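Alpha-L-rhamnosidase (Klebsiella oxytoca, PDB 4XHC) probably releases terminal alpha-L-rhamnose from rhamnosides by hydrolysis, as a glycoside hydrolase family 78 alpha-L-rhamnosidase that binds rhamnose in its catalytic domain. Local coordinates at residues P37-R41 and Y272-G276; P121-L126 and V178-V183; L151-D155 and L167-C172; K367-A371 and A431-L436; K405-L409 and L436-V441. All blocks are in the same frame, centred on the assembly; numbering follows the deposited sequence.

Overall arrangement
Interactions 2 and 3 belong to the N-terminal beta domain and touch each other: strand 122-129 lies between strands 175-182 and 153-158 of one sheet, and both contacts reach the second subunit. Interaction 2, buried, combines backbone bonds around a bulge with an apolar inner face; interaction 3, partly buried, relies on glutamine amides and two waters. Interactions 4 and 5 lie beyond the chain's centre, in the helical catalytic domain, sharing Leu-436 of helix 430-438; the first is a buried alanine-rich helix contact, the second partly buried with one lysine bond. Interaction 1, buried and dominated by aromatic rings, ties the N-terminal helix 37-45 to helix 264-276.

Interaction 1 (P37-R41 and Y272-G276); sequences PNFLR and YLFAG
Phe-39 and Tyr-272 meet as an offset edge-to-face pair, the tyrosine turning its edge toward the phenylalanine face. Their centroids are 5.7 Å apart and the planes make 67°; the side chains themselves cross at about a right angle. The CD1-CE1 side of the tyrosine does the touching; Phe-39 CB lies in the plane of that ring, 3.8 Å from Tyr-272 CD1. On Phe-39, CG stands beside the backbone N and opposite the carbonyl carbon (chi1 -64°), which brings CD2 to the backbone of Ala-275. There the in-plane edge of the phenyl ring faces Ala-275 O, 3.6 Å from Phe-39 CD2, while Ala-275 CB packs 4.0 Å from the same CD2. At the next residue, Gly-276, there is no side chain, and the branched end of Leu-40 settles on its backbone, with Leu-40 CG 3.8 Å from Gly-276 O. This lets the chains come close: the CA atoms of Phe-39 and Gly-276 are 5.0 Å apart. No hydrogen bond joins the two segments; the tyrosine hydroxyl bonds instead to Glu-327. The helices run nearly antiparallel, at 161°, in the segments 37-41 and 272-276. Helix 322-340 flanks the pair, touching Phe-39, Tyr-272 and Ala-275, and helix 247-259 lies behind Phe-274, so the N-terminal helix 37-45 is laid onto the helical catalytic domain.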
# COMPACT_ATOMS: atom_id res chain seq x y z
N PRO A 37 20.80 -22.73 23.63
CA PRO A 37 21.08 -21.30 23.86
C PRO A 37 22.54 -20.91 23.64
O PRO A 37 22.81 -19.82 23.13
CB PRO A 37 20.69 -21.09 25.33
CG PRO A 37 19.71 -22.18 25.62
CD PRO A 37 20.16 -23.35 24.80
N ASN A 38 23.47 -21.78 24.03
CA ASN A 38 24.91 -21.52 23.86
C ASN A 38 25.29 -21.29 22.39
O ASN A 38 25.95 -20.30 22.06
CB ASN A 38 25.77 -22.64 24.52
CG ASN A 38 25.20 -24.05 24.30
OD1 ASN A 38 24.12 -24.41 24.80
ND2 ASN A 38 25.95 -24.88 23.57
N PHE A 39 24.86 -22.19 21.50
CA PHE A 39 25.16 -22.06 20.08
C PHE A 39 24.53 -20.80 19.48
O PHE A 39 25.13 -20.15 18.63
CB PHE A 39 24.70 -23.28 19.27
CG PHE A 39 25.41 -24.58 19.61
CD1 PHE A 39 26.64 -24.60 20.27
CD2 PHE A 39 24.84 -25.79 19.23
CE1 PHE A 39 27.26 -25.80 20.57
CE2 PHE A 39 25.47 -26.99 19.53
CZ PHE A 39 26.68 -27.00 20.20
N LEU A 40 23.32 -20.45 19.93
CA LEU A 40 22.63 -19.29 19.38
C LEU A 40 23.25 -17.96 19.80
O LEU A 40 23.21 -17.00 19.04
CB LEU A 40 21.15 -19.30 19.76
CG LEU A 40 20.33 -20.45 19.18
CD1 LEU A 40 18.93 -20.43 19.75
CD2 LEU A 40 20.31 -20.41 17.65
N ARG A 41 23.82 -17.90 21.01
CA ARG A 41 24.52 -16.70 21.48
C ARG A 41 25.80 -16.45 20.67
O ARG A 41 26.15 -15.31 20.39
CB ARG A 41 24.85 -16.77 22.98
CG ARG A 41 23.64 -16.54 23.89
CD ARG A 41 24.05 -16.33 25.35
NE ARG A 41 25.03 -17.33 25.79
CZ ARG A 41 24.77 -18.48 26.42
NH1 ARG A 41 23.52 -18.83 26.72
NH2 ARG A 41 25.77 -19.30 26.74
N TYR A 272 26.42 -22.22 13.18
CA TYR A 272 25.87 -22.23 14.54
C TYR A 272 24.35 -22.06 14.55
O TYR A 272 23.69 -22.51 15.48
CB TYR A 272 26.53 -21.16 15.43
CG TYR A 272 27.81 -21.63 16.09
CD1 TYR A 272 27.79 -22.35 17.29
CD2 TYR A 272 29.05 -21.36 15.52
CE1 TYR A 272 28.96 -22.79 17.89
CE2 TYR A 272 30.23 -21.79 16.11
CZ TYR A 272 30.18 -22.50 17.30
OH TYR A 272 31.36 -22.92 17.87
N LEU A 273 23.81 -21.41 13.53
CA LEU A 273 22.37 -21.25 13.43
C LEU A 273 21.69 -22.60 13.20
O LEU A 273 20.79 -22.97 13.94
CB LEU A 273 22.00 -20.27 12.30
CG LEU A 273 22.19 -18.78 12.60
CD1 LEU A 273 22.02 -17.96 11.33
CD2 LEU A 273 21.22 -18.30 13.66
N PHE A 274 22.14 -23.34 12.19
CA PHE A 274 21.60 -24.67 11.93
C PHE A 274 21.78 -25.61 13.12
O PHE A 274 20.90 -26.41 13.40
CB PHE A 274 22.24 -25.30 10.69
CG PHE A 274 21.70 -24.77 9.40
CD1 PHE A 274 20.47 -25.20 8.93
CD2 PHE A 274 22.42 -23.86 8.65
CE1 PHE A 274 19.97 -24.73 7.73
CE2 PHE A 274 21.92 -23.37 7.46
CZ PHE A 274 20.69 -23.81 7.00
N ALA A 275 22.91 -25.51 13.81
CA ALA A 275 23.18 -26.35 14.97
C ALA A 275 22.37 -25.95 16.22
O ALA A 275 22.11 -26.78 17.09
CB ALA A 275 24.66 -26.33 15.30
N GLY A 276 21.99 -24.67 16.29
CA GLY A 276 21.39 -24.09 17.50
C GLY A 276 19.91 -24.35 17.71
O GLY A 276 19.38 -24.14 18.81

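Interaction 2 (P121-L126 and V178-V183); sequences PAHLQL and VEVKAV
Lys-181 begins its course over the imidazole of His-123: its CB lies 3.7 Å from the ring centroid and 18° off the normal, a CH-pi contact on one face. The chain then bends at chi2 (-72°), and Lys-181 CG passes from the ring rim, near His-123 CE1, to within 4.0 Å of Gln-125 CB. From there the lysine crosses the glutamine obliquely. CE reaches Gln-125 OE1 at 3.6 Å, and NZ ends in a long salt bridge within its own strand, 3.7 Å from Glu-179 OE2. The lysine can lean this way because the strands hold a classic beta bulge, in which Lys-181 and Ala-182 both face His-123. His-123 O accepts a straighter bond from Ala-182 N (3.3 Å) and a weak one from Lys-181 N, while His-123 N donates to Ala-182 O at 2.9 Å. Beyond the bulge, Gln-125 and Glu-179 form an antiparallel hydrogen-bonded pair. The face carrying Leu-124, Leu-126, Val-178 and Val-180 turns inward: Leu-124 CD2 meets Val-180 CG2 at 3.8 Å, and Leu-189 and Phe-191 of strand 187-200, in the second sheet of this beta domain, close over it. On the other face the polar ends of His-123 and Gln-125 both bond Asp-155 of strand 153-158, and Ser-149 of the second subunit packs on His-123.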
# COMPACT_ATOMS: atom_id res chain seq x y z
N PRO A 121 -5.60 13.38 -2.89
CA PRO A 121 -4.42 12.53 -2.78
C PRO A 121 -3.90 12.08 -4.14
O PRO A 121 -4.67 11.99 -5.10
CB PRO A 121 -4.93 11.31 -2.00
CG PRO A 121 -6.15 11.77 -1.30
CD PRO A 121 -6.77 12.81 -2.19
N ALA A 122 -2.61 11.81 -4.23
CA ALA A 122 -2.03 11.23 -5.43
C ALA A 122 -1.86 9.72 -5.23
O ALA A 122 -1.16 9.29 -4.32
CB ALA A 122 -0.70 11.89 -5.74
N HIS A 123 -2.51 8.93 -6.09
CA HIS A 123 -2.48 7.48 -5.96
C HIS A 123 -1.52 6.89 -6.98
O HIS A 123 -1.74 7.00 -8.18
CB HIS A 123 -3.90 6.93 -6.12
CG HIS A 123 -3.99 5.44 -6.16
ND1 HIS A 123 -5.08 4.78 -6.68
CD2 HIS A 123 -3.13 4.48 -5.75
CE1 HIS A 123 -4.89 3.47 -6.59
NE2 HIS A 123 -3.72 3.26 -6.03
N LEU A 124 -0.45 6.28 -6.50
CA LEU A 124 0.56 5.67 -7.36
C LEU A 124 0.57 4.18 -7.17
O LEU A 124 0.14 3.67 -6.14
CB LEU A 124 1.95 6.17 -6.99
CG LEU A 124 2.22 7.66 -7.05
CD1 LEU A 124 3.58 7.94 -6.44
CD2 LEU A 124 2.15 8.17 -8.48
N GLN A 125 1.12 3.49 -8.16
CA GLN A 125 1.38 2.06 -8.08
C GLN A 125 2.79 1.79 -8.58
O GLN A 125 3.14 2.20 -9.69
CB GLN A 125 0.39 1.30 -8.96
CG GLN A 125 0.81 -0.12 -9.32
CD GLN A 125 -0.34 -1.06 -9.26
OE1 GLN A 125 -0.82 -1.57 -10.28
NE2 GLN A 125 -0.81 -1.31 -8.05
N LEU A 126 3.58 1.09 -7.76
CA LEU A 126 4.95 0.74 -8.11
C LEU A 126 5.08 -0.76 -8.30
O LEU A 126 4.48 -1.54 -7.57
CB LEU A 126 5.90 1.17 -7.00
CG LEU A 126 5.80 2.62 -6.52
CD1 LEU A 126 6.92 2.90 -5.54
CD2 LEU A 126 5.88 3.60 -7.68
N VAL A 178 6.48 2.81 -12.64
CA VAL A 178 5.79 3.81 -11.85
C VAL A 178 4.56 4.28 -12.62
O VAL A 178 4.67 4.82 -13.72
CB VAL A 178 6.69 5.03 -11.58
CG1 VAL A 178 5.97 6.06 -10.73
CG2 VAL A 178 7.98 4.58 -10.91
N GLU A 179 3.40 4.09 -12.01
CA GLU A 179 2.12 4.39 -12.63
C GLU A 179 1.36 5.40 -11.78
O GLU A 179 1.21 5.23 -10.57
CB GLU A 179 1.34 3.09 -12.73
CG GLU A 179 0.10 3.13 -13.61
CD GLU A 179 -0.41 1.74 -13.97
OE1 GLU A 179 0.17 0.71 -13.47
OE2 GLU A 179 -1.39 1.68 -14.74
N VAL A 180 0.89 6.48 -12.39
CA VAL A 180 -0.00 7.40 -11.71
C VAL A 180 -1.43 6.90 -11.94
O VAL A 180 -1.99 7.08 -13.02
CB VAL A 180 0.18 8.85 -12.20
CG1 VAL A 180 -0.71 9.79 -11.40
CG2 VAL A 180 1.63 9.29 -12.08
N LYS A 181 -1.98 6.22 -10.93
CA LYS A 181 -3.33 5.65 -11.02
C LYS A 181 -4.40 6.72 -11.01
O LYS A 181 -5.38 6.62 -11.75
CB LYS A 181 -3.60 4.70 -9.86
CG LYS A 181 -2.92 3.35 -9.98
CD LYS A 181 -3.58 2.51 -11.04
CE LYS A 181 -3.15 1.07 -10.93
NZ LYS A 181 -3.62 0.32 -12.13
N ALA A 182 -4.23 7.72 -10.16
CA ALA A 182 -5.21 8.78 -10.03
C ALA A 182 -4.66 10.03 -9.37
O ALA A 182 -4.02 9.97 -8.33
CB ALA A 182 -6.41 8.29 -9.24
N VAL A 183 -4.91 11.14 -10.04
CA VAL A 183 -4.87 12.47 -9.45
C VAL A 183 -6.12 13.13 -10.03
O VAL A 183 -6.84 12.49 -10.80
CB VAL A 183 -3.59 13.24 -9.84
CG1 VAL A 183 -2.38 12.63 -9.15
CG2 VAL A 183 -3.37 13.26 -11.34

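Interaction 3 (L151-D155 and L167-C172); sequences LQQQD and LPRRYC
Between Gln-154 and Tyr-171 sits a water held by four groups. It donates to Gln-153 O at 2.7 Å and to Gln-154 OE1 at 2.8 Å, and accepts from Tyr-171 OH at 2.6 Å and from Arg-169 NH1 at 2.9 Å. With two bonds given and two received, both its protons and its oxygen are used. It lies in the plane of the phenol ring, at the edge, and in the plane of the Arg-169 guanidinium as well. Gln-154 crosses the tyrosine at about a right angle, its amide 73° from the ring plane; a bend at chi2 (63°) folds that amide back, and its NE2 donates to Asp-155 O. A second water takes another bond from Arg-169 NH1 and donates to Leu-151 O and Gln-153 O, so one guanidinium nitrogen serves both waters. The other end of the contact is direct. Gln-152 reaches out extended beyond CG and uses its whole amide on one residue: NE2 donates to Cys-172 O at 2.8 Å, almost in the amide plane, and OE1 takes Cys-172 N at 3.0 Å on an in-plane lone pair. This pairing fixes the rotation of the amide. Arg-169 also forms a salt bridge with Asp-159 of the second subunit, and Trp-157 of that subunit packs on Gln-153. Strand 153-158 of the N-terminal beta domain is outermost in its sheet within this chain, on the side met by the second subunit, and side-chain amides and waters, in place of backbone pairing, join it to strand 171-173 and the residues just before it.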
# COMPACT_ATOMS: atom_id res chain seq x y z
N LEU A 151 5.72 -11.50 -5.03
CA LEU A 151 5.76 -10.59 -6.16
C LEU A 151 5.74 -9.14 -5.67
O LEU A 151 4.86 -8.76 -4.89
CB LEU A 151 4.59 -10.87 -7.10
CG LEU A 151 4.58 -12.28 -7.71
CD1 LEU A 151 3.31 -12.55 -8.49
CD2 LEU A 151 5.78 -12.48 -8.63
N GLN A 152 6.70 -8.35 -6.14
CA GLN A 152 7.04 -7.05 -5.54
C GLN A 152 6.29 -5.86 -6.15
O GLN A 152 6.38 -5.58 -7.34
CB GLN A 152 8.55 -6.81 -5.65
CG GLN A 152 9.39 -7.94 -5.05
CD GLN A 152 10.87 -7.66 -5.18
OE1 GLN A 152 11.56 -7.40 -4.19
NE2 GLN A 152 11.38 -7.71 -6.40
N GLN A 153 5.58 -5.14 -5.29
CA GLN A 153 4.48 -4.30 -5.70
C GLN A 153 4.06 -3.43 -4.52
O GLN A 153 4.10 -3.90 -3.39
CB GLN A 153 3.35 -5.23 -6.08
CG GLN A 153 2.18 -4.57 -6.77
CD GLN A 153 1.11 -5.58 -7.11
OE1 GLN A 153 0.87 -6.53 -6.35
NE2 GLN A 153 0.47 -5.40 -8.25
N GLN A 154 3.66 -2.19 -4.76
CA GLN A 154 3.27 -1.30 -3.66
C GLN A 154 2.41 -0.15 -4.14
O GLN A 154 2.81 0.57 -5.04
CB GLN A 154 4.52 -0.74 -2.97
CG GLN A 154 4.27 0.13 -1.74
CD GLN A 154 3.60 -0.63 -0.60
OE1 GLN A 154 4.25 -1.39 0.12
NE2 GLN A 154 2.30 -0.42 -0.44
N ASP A 155 1.24 0.02 -3.52
CA ASP A 155 0.40 1.19 -3.79
C ASP A 155 0.65 2.26 -2.74
O ASP A 155 0.91 1.96 -1.58
CB ASP A 155 -1.11 0.85 -3.88
CG ASP A 155 -1.45 0.08 -5.17
OD1 ASP A 155 -0.78 -0.96 -5.40
OD2 ASP A 155 -2.37 0.50 -5.94
N LEU A 167 10.55 4.09 1.20
CA LEU A 167 9.76 2.87 1.40
C LEU A 167 10.44 1.92 2.38
O LEU A 167 11.65 1.70 2.29
CB LEU A 167 9.51 2.17 0.07
CG LEU A 167 8.60 2.93 -0.90
CD1 LEU A 167 8.48 2.19 -2.22
CD2 LEU A 167 7.22 3.12 -0.29
N PRO A 168 9.67 1.33 3.32
CA PRO A 168 10.27 0.51 4.38
C PRO A 168 10.67 -0.92 3.96
O PRO A 168 11.59 -1.49 4.56
CB PRO A 168 9.18 0.47 5.45
CG PRO A 168 7.89 0.66 4.70
CD PRO A 168 8.19 1.38 3.42
N ARG A 169 10.02 -1.50 2.95
CA ARG A 169 10.34 -2.87 2.52
C ARG A 169 11.58 -2.92 1.63
O ARG A 169 11.84 -2.02 0.84
CB ARG A 169 9.16 -3.51 1.79
CG ARG A 169 7.95 -3.76 2.68
CD ARG A 169 6.90 -4.58 1.95
NE ARG A 169 7.32 -5.98 1.79
CZ ARG A 169 7.13 -6.72 0.69
NH1 ARG A 169 6.54 -6.23 -0.40
NH2 ARG A 169 7.55 -7.98 0.69
N ARG A 170 12.35 -4.00 1.76
CA ARG A 170 13.53 -4.22 0.94
C ARG A 170 13.15 -4.90 -0.36
O ARG A 170 12.54 -5.95 -0.36
CB ARG A 170 14.53 -5.10 1.70
CG ARG A 170 15.93 -5.08 1.11
CD ARG A 170 16.78 -6.20 1.67
NE ARG A 170 16.40 -7.49 1.11
CZ ARG A 170 16.90 -8.65 1.50
NH1 ARG A 170 17.82 -8.71 2.47
NH2 ARG A 170 16.50 -9.77 0.90
N TYR A 171 13.50 -4.30 -1.48
CA TYR A 171 13.16 -4.84 -2.79
C TYR A 171 14.43 -5.30 -3.51
O TYR A 171 15.52 -4.82 -3.21
CB TYR A 171 12.41 -3.80 -3.63
CG TYR A 171 11.10 -3.34 -3.01
CD1 TYR A 171 9.97 -4.15 -3.03
CD2 TYR A 171 10.99 -2.09 -2.39
CE1 TYR A 171 8.78 -3.74 -2.45
CE2 TYR A 171 9.80 -1.67 -1.81
CZ TYR A 171 8.70 -2.50 -1.85
OH TYR A 171 7.51 -2.09 -1.27
N CYS A 172 14.27 -6.23 -4.44
CA CYS A 172 15.36 -6.74 -5.24
C CYS A 172 14.97 -6.56 -6.68
O CYS A 172 14.01 -7.17 -7.13
CB CYS A 172 15.57 -8.22 -4.95
SG CYS A 172 16.81 -9.01 -5.99
O HOH W 1 5.06 -6.81 -2.89
O HOH W 2 5.42 -3.67 -1.04

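Interaction 4 (K367-A371 and A431-L436); sequences KQAAA and ASQIWL
The indole of Trp-435 meets Ala-370 through its five-membered ring: Trp-435 CD1 is 4.1 Å from Ala-370 CB, and the carbonyl of Ala-370 stands obliquely to the ring, with Ala-370 O 3.7 Å from Trp-435 CB. Elsewhere the indole meets the imidazole of His-471, their planes at about 40°. The rest of the contact is small side chains. Ala-370 CB approaches Ala-431 CB at 4.4 Å, and one residue earlier Ala-369 CB lies 3.4 Å from Ser-432 OG and also against Ser-432 CB. With so little bulk between them the backbones come near, Ala-370 CA and Ser-432 CA being 4.4 Å apart. Leu-436 closes the far end: with CG turned away from its own carbonyl (chi1 -72°), the branched tip lies along Ala-369, with Leu-436 CD1 4.0 Å from Ala-369 CB and CG near the alanine carbonyl. A water bridges the helices, accepting from Ala-370 N at 3.1 Å and lying 2.6 Å from Ser-432 OG. It thus satisfies a backbone N-H in the first turn of helix 368-389, where no earlier helical carbonyl is available. Ser-432 OG is also bonded to Ser-429 OG, just before its segment. Around the contact, helix 466-478 packs on Ala-431 and Ile-434, helix 444-456 on Gln-433, and strand 419-420 on Gln-433 and Leu-436.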
# COMPACT_ATOMS: atom_id res chain seq x y z
N LYS A 367 15.09 -40.30 -6.90
CA LYS A 367 16.22 -39.76 -6.14
C LYS A 367 17.10 -40.76 -5.40
O LYS A 367 18.08 -40.37 -4.79
CB LYS A 367 15.68 -38.69 -5.19
CG LYS A 367 15.37 -37.42 -5.95
CD LYS A 367 14.30 -36.59 -5.27
CE LYS A 367 14.07 -35.32 -6.05
NZ LYS A 367 13.52 -34.29 -5.14
N GLN A 368 16.78 -42.04 -5.49
CA GLN A 368 17.48 -43.05 -4.69
C GLN A 368 18.99 -43.11 -4.92
O GLN A 368 19.75 -43.07 -3.98
CB GLN A 368 16.89 -44.42 -4.96
CG GLN A 368 17.70 -45.56 -4.39
CD GLN A 368 17.02 -46.90 -4.58
OE1 GLN A 368 16.79 -47.35 -5.71
NE2 GLN A 368 16.72 -47.55 -3.47
N ALA A 369 19.41 -43.21 -6.17
CA ALA A 369 20.84 -43.35 -6.50
C ALA A 369 21.64 -42.10 -6.12
O ALA A 369 22.73 -42.20 -5.58
CB ALA A 369 21.03 -43.67 -7.97
N ALA A 370 21.10 -40.92 -6.43
CA ALA A 370 21.74 -39.67 -6.07
C ALA A 370 21.89 -39.55 -4.56
O ALA A 370 22.94 -39.13 -4.08
CB ALA A 370 20.96 -38.48 -6.62
N ALA A 371 20.85 -39.91 -3.82
CA ALA A 371 20.91 -39.91 -2.36
C ALA A 371 21.97 -40.88 -1.81
O ALA A 371 22.67 -40.56 -0.86
CB ALA A 371 19.54 -40.27 -1.79
N ALA A 431 21.58 -36.93 -12.62
CA ALA A 431 21.90 -36.74 -11.22
C ALA A 431 22.56 -37.99 -10.59
O ALA A 431 23.57 -37.89 -9.90
CB ALA A 431 20.65 -36.36 -10.45
N SER A 432 21.99 -39.15 -10.85
CA SER A 432 22.55 -40.40 -10.35
C SER A 432 24.02 -40.55 -10.69
O SER A 432 24.82 -40.91 -9.84
CB SER A 432 21.78 -41.59 -10.91
OG SER A 432 20.40 -41.53 -10.58
N GLN A 433 24.38 -40.25 -11.94
CA GLN A 433 25.76 -40.46 -12.41
C GLN A 433 26.70 -39.47 -11.74
O GLN A 433 27.79 -39.82 -11.30
CB GLN A 433 25.87 -40.29 -13.92
CG GLN A 433 24.72 -40.86 -14.73
CD GLN A 433 24.34 -42.26 -14.30
OE1 GLN A 433 25.21 -43.09 -14.03
NE2 GLN A 433 23.05 -42.54 -14.25
N ILE A 434 26.27 -38.22 -11.67
CA ILE A 434 27.08 -37.15 -11.12
C ILE A 434 27.44 -37.45 -9.67
O ILE A 434 28.60 -37.36 -9.29
CB ILE A 434 26.34 -35.79 -11.22
CG1 ILE A 434 26.22 -35.36 -12.69
CG2 ILE A 434 27.04 -34.71 -10.42
CD1 ILE A 434 25.19 -34.28 -12.94
N TRP A 435 26.43 -37.82 -8.88
CA TRP A 435 26.63 -38.00 -7.44
C TRP A 435 27.39 -39.26 -7.11
O TRP A 435 28.20 -39.26 -6.18
CB TRP A 435 25.30 -37.94 -6.68
CG TRP A 435 24.97 -36.56 -6.27
CD1 TRP A 435 23.99 -35.76 -6.78
CD2 TRP A 435 25.67 -35.77 -5.30
NE1 TRP A 435 24.02 -34.53 -6.17
CE2 TRP A 435 25.04 -34.51 -5.26
CE3 TRP A 435 26.77 -36.01 -4.47
CZ2 TRP A 435 25.47 -33.49 -4.41
CZ3 TRP A 435 27.20 -34.99 -3.62
CH2 TRP A 435 26.56 -33.75 -3.60
N LEU A 436 27.17 -40.34 -7.85
CA LEU A 436 27.92 -41.57 -7.59
C LEU A 436 29.36 -41.50 -8.11
O LEU A 436 30.21 -42.26 -7.65
CB LEU A 436 27.17 -42.79 -8.13
CG LEU A 436 25.93 -43.15 -7.31
CD1 LEU A 436 25.03 -44.12 -8.06
CD2 LEU A 436 26.30 -43.71 -5.94
O HOH W 3 18.99 -40.52 -8.63

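Interaction 5 (K405-L409 and L436-V441); sequences KSAAL and LVLAEV
Val-441 makes the tighter half of this contact, wedging its CG1 branch into helix 391-412. Val-441 CG1 lies 3.8 Å from Leu-409 CG and equally near the carbonyl oxygen of Lys-405, while Ala-408 CB sits 4.3 Å from the same methyl. The valine and Leu-409, partly exposed, lie alongside, pointing opposite ways, and Ala-408 CB also reaches Leu-436 CD2 at 4.3 Å. More open is the side of Glu-440 and the end of Lys-405, although the lysine buries much of its length. It runs extended beyond CG along the turn at 439-441, its CE near Ala-439 O, and Lys-405 NZ donates to Glu-440 O at 3.1 Å. The ammonium sits above that carbonyl plane, 56° out of it, away from the lone pairs. Glu-440 turns its carboxylate elsewhere, leaving Lys-405 NZ 4.9 Å from Glu-440 OE1, too far for a salt bridge although the charges probably attract. Helix 368-389 packs here too, with Ile-376 touching Lys-405, Ala-439 and Val-441. The helix 430-438 closes in a Schellman motif: Glu-440 takes positive phi (66°), its N bonds back to Val-437 O, and Val-441 N reaches Leu-436 O weakly, a turn joining helices of the six-hairpin glycosidase domain.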
# COMPACT_ATOMS: atom_id res chain seq x y z
N LYS A 405 29.57 -48.31 -0.77
CA LYS A 405 30.11 -48.33 -2.12
C LYS A 405 29.85 -49.66 -2.83
O LYS A 405 29.43 -49.67 -3.99
CB LYS A 405 31.61 -48.05 -2.12
CG LYS A 405 31.96 -46.63 -1.74
CD LYS A 405 33.41 -46.32 -2.08
CE LYS A 405 33.74 -44.92 -1.60
NZ LYS A 405 35.07 -44.46 -2.07
N SER A 406 30.12 -50.78 -2.15
CA SER A 406 29.83 -52.11 -2.72
C SER A 406 28.35 -52.29 -3.04
O SER A 406 28.00 -52.79 -4.12
CB SER A 406 30.26 -53.22 -1.77
OG SER A 406 31.66 -53.25 -1.68
N ALA A 407 27.49 -51.90 -2.11
CA ALA A 407 26.06 -52.03 -2.31
C ALA A 407 25.60 -51.18 -3.51
O ALA A 407 24.71 -51.59 -4.26
CB ALA A 407 25.33 -51.63 -1.05
N ALA A 408 26.22 -50.02 -3.70
CA ALA A 408 25.90 -49.17 -4.84
C ALA A 408 26.22 -49.88 -6.15
O ALA A 408 25.39 -49.92 -7.06
CB ALA A 408 26.66 -47.86 -4.74
N LEU A 409 27.42 -50.44 -6.25
CA LEU A 409 27.79 -51.24 -7.43
C LEU A 409 26.87 -52.43 -7.66
O LEU A 409 26.43 -52.66 -8.78
CB LEU A 409 29.21 -51.77 -7.30
CG LEU A 409 30.37 -50.84 -7.63
CD1 LEU A 409 31.68 -51.59 -7.38
CD2 LEU A 409 30.28 -50.35 -9.07
N LEU A 436 27.17 -40.34 -7.85
CA LEU A 436 27.92 -41.57 -7.59
C LEU A 436 29.36 -41.50 -8.11
O LEU A 436 30.21 -42.26 -7.65
CB LEU A 436 27.17 -42.79 -8.13
CG LEU A 436 25.93 -43.15 -7.31
CD1 LEU A 436 25.03 -44.12 -8.06
CD2 LEU A 436 26.30 -43.71 -5.94
N VAL A 437 29.63 -40.60 -9.05
CA VAL A 437 31.01 -40.31 -9.43
C VAL A 437 31.71 -39.45 -8.36
O VAL A 437 32.88 -39.66 -8.05
CB VAL A 437 31.10 -39.66 -10.83
CG1 VAL A 437 32.49 -39.08 -11.11
CG2 VAL A 437 30.74 -40.68 -11.89
N LEU A 438 30.99 -38.49 -7.79
CA LEU A 438 31.57 -37.66 -6.74
C LEU A 438 31.83 -38.49 -5.48
O LEU A 438 32.76 -38.21 -4.73
CB LEU A 438 30.65 -36.48 -6.42
CG LEU A 438 30.59 -35.38 -7.48
CD1 LEU A 438 29.50 -34.38 -7.12
CD2 LEU A 438 31.93 -34.66 -7.62
N ALA A 439 31.01 -39.50 -5.27
CA ALA A 439 31.14 -40.41 -4.14
C ALA A 439 32.36 -41.34 -4.24
O ALA A 439 32.72 -42.00 -3.26
CB ALA A 439 29.88 -41.24 -4.00
N GLU A 440 32.95 -41.39 -5.43
CA GLU A 440 34.14 -42.21 -5.71
C GLU A 440 33.84 -43.70 -5.60
O GLU A 440 34.65 -44.47 -5.10
CB GLU A 440 35.33 -41.80 -4.83
CG GLU A 440 35.65 -40.31 -4.89
CD GLU A 440 37.10 -40.00 -4.53
OE1 GLU A 440 37.59 -40.49 -3.49
OE2 GLU A 440 37.74 -39.25 -5.31
N VAL A 441 32.66 -44.10 -6.07
CA VAL A 441 32.30 -45.52 -6.19
C VAL A 441 33.04 -46.07 -7.40
O VAL A 441 33.18 -45.38 -8.40
CB VAL A 441 30.78 -45.70 -6.36
CG1 VAL A 441 30.42 -47.15 -6.62
CG2 VAL A 441 30.03 -45.18 -5.13